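Local coordinates for protein ferredoxin (Thermus aquaticus, PDB 1H98) that transfers electrons in a wide variety of metabolic reactions, as a seven-iron ferredoxin carrying one [4Fe-4S] and one [3Fe-4S] cluster, at residues Glu23-Tyr26 with Gln31-Ile34; Tyr55-Val60 with Ser66-Asn71. All blocks are in the same frame, centred on the assembly; numbering follows the deposited sequence.

Contact 1 is a hairpin lying against both clusters; contact 2 packs the C-terminal helix on the turn after strand 54-56, farther from the iron. Their centres are about 13 Å apart, on opposite sides of the chain's centre. In contact 2, the side chain of E57 stays about 10 Å from the [4Fe-4S] cluster and that of V60 about 12 Å from the [3Fe-4S] cluster, whereas contact 1 touches sulfides of both. Helix 66-74 nevertheless links the two: K70 NZ lies 2.8 Å from Q31 OE1, and N71 OD1 accepts a probable hydrogen bond from I34 N at 3.0 Å, tying the helix to strand 32-34 beside the cluster pocket.

Contact 1 of 2, residues Glu23-Tyr26 with Gln31-Ile34; sequences ECIY and QFYI. With SF4 (iron/sulfur cluster), chain B; F3S (Fe3-s4 cluster), chain C.
I25 and I34 face each other as a non-hydrogen-bonded pair of a two-stranded antiparallel hairpin, side by side and pointing the same way, with CG1 of I25 3.9 Å from CG1 of I34. In both, CG1 sits anti to the carbonyl carbon with chi2 extended, and the two branches run together to one sulfide: I34 CD1 is 3.7 Å from S4 of the [4Fe-4S] cluster. C24 SG approaches the same S4 to 3.6 Å, yet the cluster's cysteine ligands are C20, C39, C42 and C45. F32 lies in the pocket of the other cluster, with CB 3.8 Å from S1 of the [3Fe-4S] cluster, while its side chain crosses that of I25 at about a right angle, CD2 meeting I25 CG2. The hairpin thus lines both redox sites. On the other face of the sheet Y26 and Y33 form a hydrogen-bonded pair: Y26 N to Y33 O is 2.9 Å and Y33 N to Y26 O 2.8 Å. With its ring carbon CG between backbone N and carbonyl (chi1 68°), the Y33 ring leans over Y26, bringing CZ to 3.6 Å from Y26 CB. The ring planes are inclined at 37°, and Y26 CA lies above one face of Y33, near its rim. Y26 OH is bound by E38. I25 and I34 both touch I4 of strand 2-4, I25 and F32 touch V17 of helix 15-19, and Y33 rests against L74 of helix 66-74.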
ATOM      1  N   GLU A  23       6.756  -9.987  -1.029  1.00 19.68           N
ATOM      2  CA  GLU A  23       7.460  -9.039  -0.160  1.00 20.89           C
ATOM      3  C   GLU A  23       7.755  -7.701  -0.843  1.00 18.83           C
ATOM      4  O   GLU A  23       8.888  -7.217  -0.818  1.00 19.86           O
ATOM      5  CB  GLU A  23       8.769  -9.659   0.353  1.00 24.69           C
ATOM      6  CG  GLU A  23       8.600 -10.992   1.088  1.00 29.86           C
ATOM      7  CD  GLU A  23       9.923 -11.712   1.343  1.00 34.02           C
ATOM      8  OE1 GLU A  23      10.963 -11.306   0.774  1.00 35.90           O
ATOM      9  OE2 GLU A  23       9.923 -12.697   2.114  1.00 36.24           O
ATOM     10  N   CYS A  24       6.725  -7.090  -1.420  1.00 16.57           N
ATOM     11  CA  CYS A  24       6.887  -5.815  -2.102  1.00 15.12           C
ATOM     12  C   CYS A  24       6.318  -4.619  -1.330  1.00 13.19           C
ATOM     13  O   CYS A  24       6.006  -3.585  -1.919  1.00 13.04           O
ATOM     14  CB  CYS A  24       6.268  -5.893  -3.496  1.00 15.60           C
ATOM     15  SG  CYS A  24       4.487  -6.152  -3.494  1.00 16.52           S
ATOM     16  N   ILE A  25       6.176  -4.763  -0.016  1.00 13.05           N
ATOM     17  CA  ILE A  25       5.669  -3.682   0.829  1.00 12.55           C
ATOM     18  C   ILE A  25       6.868  -3.199   1.638  1.00 14.09           C
ATOM     19  O   ILE A  25       7.465  -3.973   2.399  1.00 15.44           O
ATOM     20  CB  ILE A  25       4.532  -4.155   1.759  1.00 11.97           C
ATOM     21  CG1 ILE A  25       3.358  -4.677   0.919  1.00 12.18           C
ATOM     22  CG2 ILE A  25       4.070  -3.001   2.656  1.00 12.25           C
ATOM     23  CD1 ILE A  25       2.197  -5.223   1.725  1.00 12.00           C
ATOM     24  N   TYR A  26       7.218  -1.927   1.469  1.00 12.39           N
ATOM     25  CA  TYR A  26       8.393  -1.353   2.113  1.00 13.03           C
ATOM     26  C   TYR A  26       8.130  -0.115   2.969  1.00 14.60           C
ATOM     27  O   TYR A  26       7.154   0.612   2.764  1.00 13.45           O
ATOM     28  CB  TYR A  26       9.427  -0.984   1.043  1.00 12.69           C
ATOM     29  CG  TYR A  26       9.761  -2.087   0.064  1.00 15.42           C
ATOM     30  CD1 TYR A  26      10.749  -3.029   0.360  1.00 16.63           C
ATOM     31  CD2 TYR A  26       9.113  -2.173  -1.175  1.00 14.14           C
ATOM     32  CE1 TYR A  26      11.093  -4.025  -0.545  1.00 15.25           C
ATOM     33  CE2 TYR A  26       9.451  -3.165  -2.090  1.00 14.79           C
ATOM     34  CZ  TYR A  26      10.444  -4.086  -1.765  1.00 16.55           C
ATOM     35  OH  TYR A  26      10.800  -5.056  -2.663  1.00 18.07           O
ATOM     36  N   GLN A  31       4.810   6.213   6.187  1.00 15.11           N
ATOM     37  CA  GLN A  31       3.893   5.118   5.888  1.00 13.88           C
ATOM     38  C   GLN A  31       4.648   4.059   5.097  1.00 13.70           C
ATOM     39  O   GLN A  31       5.772   4.296   4.644  1.00 14.16           O
ATOM     40  CB  GLN A  31       2.714   5.617   5.033  1.00 12.01           C
ATOM     41  CG  GLN A  31       3.106   6.115   3.632  1.00 12.47           C
ATOM     42  CD  GLN A  31       1.901   6.335   2.715  1.00 14.61           C
ATOM     43  OE1 GLN A  31       1.395   7.446   2.586  1.00 15.04           O
ATOM     44  NE2 GLN A  31       1.451   5.271   2.065  1.00 14.98           N
ATOM     45  N   PHE A  32       4.068   2.869   4.997  1.00 12.57           N
ATOM     46  CA  PHE A  32       4.666   1.815   4.191  1.00 11.89           C
ATOM     47  C   PHE A  32       4.082   2.037   2.795  1.00 11.75           C
ATOM     48  O   PHE A  32       3.117   2.788   2.639  1.00 12.55           O
ATOM     49  CB  PHE A  32       4.305   0.430   4.732  1.00 10.75           C
ATOM     50  CG  PHE A  32       5.323  -0.124   5.688  1.00 13.05           C
ATOM     51  CD1 PHE A  32       5.509   0.450   6.944  1.00 16.41           C
ATOM     52  CD2 PHE A  32       6.136  -1.185   5.316  1.00 14.08           C
ATOM     53  CE1 PHE A  32       6.499  -0.025   7.815  1.00 14.88           C
ATOM     54  CE2 PHE A  32       7.130  -1.669   6.178  1.00 14.91           C
ATOM     55  CZ  PHE A  32       7.309  -1.083   7.429  1.00 15.21           C
ATOM     56  N   TYR A  33       4.701   1.466   1.773  1.00 11.65           N
ATOM     57  CA  TYR A  33       4.197   1.640   0.420  1.00 11.69           C
ATOM     58  C   TYR A  33       4.342   0.336  -0.329  1.00 12.03           C
ATOM     59  O   TYR A  33       5.121  -0.534   0.072  1.00 11.90           O
ATOM     60  CB  TYR A  33       4.953   2.763  -0.301  1.00 12.00           C
ATOM     61  CG  TYR A  33       6.400   2.442  -0.595  1.00 13.67           C
ATOM     62  CD1 TYR A  33       6.768   1.854  -1.805  1.00 14.81           C
ATOM     63  CD2 TYR A  33       7.399   2.714   0.339  1.00 15.64           C
ATOM     64  CE1 TYR A  33       8.090   1.542  -2.077  1.00 17.08           C
ATOM     65  CE2 TYR A  33       8.727   2.408   0.075  1.00 16.94           C
ATOM     66  CZ  TYR A  33       9.065   1.821  -1.132  1.00 19.38           C
ATOM     67  OH  TYR A  33      10.384   1.513  -1.396  1.00 23.06           O
ATOM     68  N   ILE A  34       3.565   0.194  -1.396  1.00 11.68           N
ATOM     69  CA  ILE A  34       3.590  -0.998  -2.230  1.00 10.94           C
ATOM     70  C   ILE A  34       4.326  -0.677  -3.526  1.00 12.58           C
ATOM     71  O   ILE A  34       4.002   0.305  -4.205  1.00 13.15           O
ATOM     72  CB  ILE A  34       2.148  -1.486  -2.543  1.00 10.95           C
ATOM     73  CG1 ILE A  34       1.514  -2.086  -1.279  1.00 10.51           C
ATOM     74  CG2 ILE A  34       2.159  -2.510  -3.670  1.00 11.10           C
ATOM     75  CD1 ILE A  34       0.025  -2.380  -1.401  1.00 11.07           C
TER
HETATM   76 FE1  SF4 B 107       0.426  -6.731  -4.036  1.00 16.83          FE
HETATM   77 FE2  SF4 B 107       1.629  -8.065  -1.916  1.00 17.29          FE
HETATM   78 FE3  SF4 B 107      -0.835  -6.856  -1.573  1.00 16.15          FE
HETATM   79 FE4  SF4 B 107      -0.575  -9.143  -3.097  1.00 23.94          FE
HETATM   80  S1  SF4 B 107      -0.202  -8.956  -0.812  1.00 22.27           S
HETATM   81  S2  SF4 B 107      -1.806  -7.190  -3.642  1.00 22.42           S
HETATM   82  S3  SF4 B 107       1.463  -8.808  -4.107  1.00 22.33           S
HETATM   83  S4  SF4 B 107       1.190  -5.785  -2.055  1.00 21.08           S
HETATM   84 FE1  F3S C 108       0.364  -2.215   6.385  1.00 15.57          FE
HETATM   85 FE3  F3S C 108       0.212   0.511   6.994  1.00 14.65          FE
HETATM   86 FE4  F3S C 108      -1.983  -1.146   7.322  1.00 16.02          FE
HETATM   87  S1  F3S C 108       1.963  -0.917   7.439  1.00 20.88           S
HETATM   88  S2  F3S C 108      -1.021  -3.155   7.948  1.00 22.18           S
HETATM   89  S3  F3S C 108      -0.942  -0.629   5.296  1.00 20.81           S
HETATM   90  S4  F3S C 108      -1.244   0.478   8.771  1.00 21.17           S

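Contact 2 of 2, residues Tyr55-Val60 with Ser66-Asn71; sequences YPEEDV and SYIEKN
The carboxylate of E57 has the CG2 methyl of I68 over one face of its plane, 3.9 Å from CD and 3.6 Å from OE2. This is where the C-terminal helix of this bacterial-type dicluster ferredoxin fold closes on the 3-10 turn 57-59, just after strand 54-56. With CG anti to its backbone N (chi1 -180°) and the rest of the chain extended, E57 runs out across I68 at about a right angle, so that its aliphatic part is used as well: E57 CG is 3.9 Å from I68 CD1. The isoleucine therefore meets the glutamate with two methyls, while its CG1 turns to V60, whose CG2 lies 4.2 Å away in a looser apolar contact. No hydrogen bond spans the two segments, and van der Waals contact through I68 joins them. V60 and I68 both touch V3 of strand 2-4, which sets the helix and the residue after the turn against strand 2-4, the partner of strand 54-56. Along the helix, the ring of Y67 is edge-to-face with W64, and its OH bonds to E6. The backbone of Y67 holds the amide of N71, which also binds I4 O: Y67 O receives N71 N at 3.0 Å and N71 ND2 at 2.8 Å, the two donors arriving from opposite faces of its carbonyl plane.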
ATOM      1  N   TYR A  55      -5.993  -0.405  -0.947  1.00 13.45           N
ATOM      2  CA  TYR A  55      -6.999  -0.490  -2.005  1.00 13.71           C
ATOM      3  C   TYR A  55      -6.406  -0.860  -3.351  1.00 15.37           C
ATOM      4  O   TYR A  55      -5.240  -0.554  -3.624  1.00 13.57           O
ATOM      5  CB  TYR A  55      -7.646   0.882  -2.231  1.00 14.79           C
ATOM      6  CG  TYR A  55      -8.608   1.334  -1.174  1.00 14.83           C
ATOM      7  CD1 TYR A  55      -8.166   2.044  -0.057  1.00 15.77           C
ATOM      8  CD2 TYR A  55      -9.961   1.046  -1.285  1.00 18.09           C
ATOM      9  CE1 TYR A  55      -9.053   2.451   0.930  1.00 18.38           C
ATOM     10  CE2 TYR A  55     -10.859   1.447  -0.307  1.00 20.40           C
ATOM     11  CZ  TYR A  55     -10.402   2.147   0.800  1.00 20.13           C
ATOM     12  OH  TYR A  55     -11.295   2.506   1.787  1.00 20.80           O
ATOM     13  N   PRO A  56      -7.164  -1.604  -4.181  1.00 17.17           N
ATOM     14  CA  PRO A  56      -6.642  -1.948  -5.508  1.00 16.95           C
ATOM     15  C   PRO A  56      -6.590  -0.571  -6.171  1.00 13.88           C
ATOM     16  O   PRO A  56      -7.430   0.282  -5.867  1.00 14.37           O
ATOM     17  CB  PRO A  56      -7.773  -2.785  -6.112  1.00 17.48           C
ATOM     18  CG  PRO A  56      -8.351  -3.467  -4.920  1.00 19.48           C
ATOM     19  CD  PRO A  56      -8.388  -2.365  -3.880  1.00 16.58           C
ATOM     20  N   GLU A  57      -5.628  -0.331  -7.054  1.00 13.71           N
ATOM     21  CA  GLU A  57      -5.518   0.982  -7.683  1.00 15.41           C
ATOM     22  C   GLU A  57      -6.820   1.502  -8.297  1.00 17.17           C
ATOM     23  O   GLU A  57      -7.183   2.668  -8.120  1.00 16.35           O
ATOM     24  CB  GLU A  57      -4.410   0.977  -8.735  1.00 17.43           C
ATOM     25  CG  GLU A  57      -4.236   2.319  -9.428  1.00 20.67           C
ATOM     26  CD  GLU A  57      -2.956   2.419 -10.225  1.00 21.54           C
ATOM     27  OE1 GLU A  57      -2.064   1.562 -10.059  1.00 23.41           O
ATOM     28  OE2 GLU A  57      -2.834   3.376 -11.011  1.00 22.05           O
ATOM     29  N   GLU A  58      -7.553   0.609  -8.947  1.00 18.52           N
ATOM     30  CA  GLU A  58      -8.806   0.958  -9.612  1.00 22.10           C
ATOM     31  C   GLU A  58      -9.886   1.390  -8.622  1.00 22.34           C
ATOM     32  O   GLU A  58     -10.824   2.092  -8.995  1.00 22.81           O
ATOM     33  CB  GLU A  58      -9.339  -0.237 -10.417  1.00 24.21           C
ATOM     34  CG  GLU A  58      -8.277  -1.098 -11.104  1.00 33.59           C
ATOM     35  CD  GLU A  58      -7.625  -2.112 -10.166  1.00 36.17           C
ATOM     36  OE1 GLU A  58      -6.463  -1.888  -9.765  1.00 36.56           O
ATOM     37  OE2 GLU A  58      -8.274  -3.129  -9.830  1.00 40.54           O
ATOM     38  N   ASP A  59      -9.736   0.995  -7.362  1.00 19.33           N
ATOM     39  CA  ASP A  59     -10.723   1.303  -6.340  1.00 18.77           C
ATOM     40  C   ASP A  59     -10.294   2.344  -5.315  1.00 18.18           C
ATOM     41  O   ASP A  59     -11.002   2.577  -4.332  1.00 18.51           O
ATOM     42  CB  ASP A  59     -11.146   0.015  -5.629  1.00 24.24           C
ATOM     43  CG  ASP A  59     -11.750  -1.017  -6.583  1.00 30.01           C
ATOM     44  OD1 ASP A  59     -12.623  -0.650  -7.404  1.00 32.80           O
ATOM     45  OD2 ASP A  59     -11.354  -2.203  -6.503  1.00 32.82           O
ATOM     46  N   VAL A  60      -9.141   2.969  -5.527  1.00 18.44           N
ATOM     47  CA  VAL A  60      -8.661   3.993  -4.600  1.00 18.91           C
ATOM     48  C   VAL A  60      -9.692   5.127  -4.528  1.00 20.46           C
ATOM     49  O   VAL A  60     -10.102   5.665  -5.566  1.00 19.52           O
ATOM     50  CB  VAL A  60      -7.292   4.563  -5.044  1.00 17.39           C
ATOM     51  CG1 VAL A  60      -6.926   5.784  -4.207  1.00 15.07           C
ATOM     52  CG2 VAL A  60      -6.213   3.491  -4.916  1.00 13.35           C
ATOM     53  N   SER A  66      -4.154  10.827  -4.795  1.00 16.49           N
ATOM     54  CA  SER A  66      -2.771  11.288  -4.704  1.00 16.50           C
ATOM     55  C   SER A  66      -1.819  10.218  -4.158  1.00 16.10           C
ATOM     56  O   SER A  66      -0.609  10.274  -4.397  1.00 16.43           O
ATOM     57  CB  SER A  66      -2.682  12.542  -3.834  1.00 17.90           C
ATOM     58  OG  SER A  66      -3.029  12.259  -2.490  1.00 21.39           O
ATOM     59  N   TYR A  67      -2.357   9.250  -3.418  1.00 13.56           N
ATOM     60  CA  TYR A  67      -1.528   8.195  -2.857  1.00 13.14           C
ATOM     61  C   TYR A  67      -0.982   7.224  -3.898  1.00 14.17           C
ATOM     62  O   TYR A  67       0.018   6.545  -3.655  1.00 14.84           O
ATOM     63  CB  TYR A  67      -2.259   7.473  -1.729  1.00 12.64           C
ATOM     64  CG  TYR A  67      -2.301   8.317  -0.477  1.00 12.67           C
ATOM     65  CD1 TYR A  67      -3.353   9.201  -0.244  1.00 14.41           C
ATOM     66  CD2 TYR A  67      -1.249   8.285   0.443  1.00 12.37           C
ATOM     67  CE1 TYR A  67      -3.354  10.037   0.867  1.00 14.85           C
ATOM     68  CE2 TYR A  67      -1.240   9.120   1.556  1.00 12.55           C
ATOM     69  CZ  TYR A  67      -2.293   9.992   1.760  1.00 14.70           C
ATOM     70  OH  TYR A  67      -2.288  10.841   2.838  1.00 17.35           O
ATOM     71  N   ILE A  68      -1.595   7.195  -5.076  1.00 14.13           N
ATOM     72  CA  ILE A  68      -1.112   6.327  -6.143  1.00 14.04           C
ATOM     73  C   ILE A  68       0.291   6.816  -6.536  1.00 15.50           C
ATOM     74  O   ILE A  68       1.261   6.041  -6.534  1.00 14.35           O
ATOM     75  CB  ILE A  68      -2.047   6.363  -7.374  1.00 12.72           C
ATOM     76  CG1 ILE A  68      -3.417   5.776  -7.015  1.00 13.61           C
ATOM     77  CG2 ILE A  68      -1.416   5.608  -8.541  1.00 12.93           C
ATOM     78  CD1 ILE A  68      -4.496   6.010  -8.068  1.00 13.70           C
ATOM     79  N   GLU A  69       0.408   8.113  -6.815  1.00 16.03           N
ATOM     80  CA  GLU A  69       1.692   8.689  -7.193  1.00 17.32           C
ATOM     81  C   GLU A  69       2.681   8.680  -6.029  1.00 16.44           C
ATOM     82  O   GLU A  69       3.881   8.506  -6.238  1.00 16.67           O
ATOM     83  CB  GLU A  69       1.520  10.104  -7.753  1.00 18.63           C
ATOM     84  CG  GLU A  69       2.812  10.737  -8.294  1.00 22.84           C
ATOM     85  CD  GLU A  69       3.530   9.889  -9.354  1.00 26.51           C
ATOM     86  OE1 GLU A  69       2.869   9.124 -10.088  1.00 26.98           O
ATOM     87  OE2 GLU A  69       4.773  10.001  -9.463  1.00 27.93           O
ATOM     88  N   LYS A  70       2.182   8.852  -4.805  1.00 14.97           N
ATOM     89  CA  LYS A  70       3.052   8.827  -3.629  1.00 14.35           C
ATOM     90  C   LYS A  70       3.755   7.474  -3.510  1.00 14.41           C
ATOM     91  O   LYS A  70       4.962   7.417  -3.289  1.00 15.32           O
ATOM     92  CB  LYS A  70       2.261   9.119  -2.349  1.00 14.18           C
ATOM     93  CG  LYS A  70       3.154   9.265  -1.129  1.00 15.03           C
ATOM     94  CD  LYS A  70       2.369   9.558   0.129  1.00 14.92           C
ATOM     95  CE  LYS A  70       3.314   9.706   1.317  1.00 16.75           C
ATOM     96  NZ  LYS A  70       2.596   9.953   2.595  1.00 16.69           N
ATOM     97  N   ASN A  71       2.995   6.388  -3.655  1.00 13.93           N
ATOM     98  CA  ASN A  71       3.562   5.041  -3.591  1.00 12.90           C
ATOM     99  C   ASN A  71       4.584   4.890  -4.716  1.00 13.39           C
ATOM    100  O   ASN A  71       5.645   4.303  -4.522  1.00 13.73           O
ATOM    101  CB  ASN A  71       2.466   3.980  -3.730  1.00 11.98           C
ATOM    102  CG  ASN A  71       1.746   3.696  -2.421  1.00 13.71           C
ATOM    103  OD1 ASN A  71       1.734   2.560  -1.943  1.00 13.18           O
ATOM    104  ND2 ASN A  71       1.122   4.715  -1.848  1.00 11.64           N
TER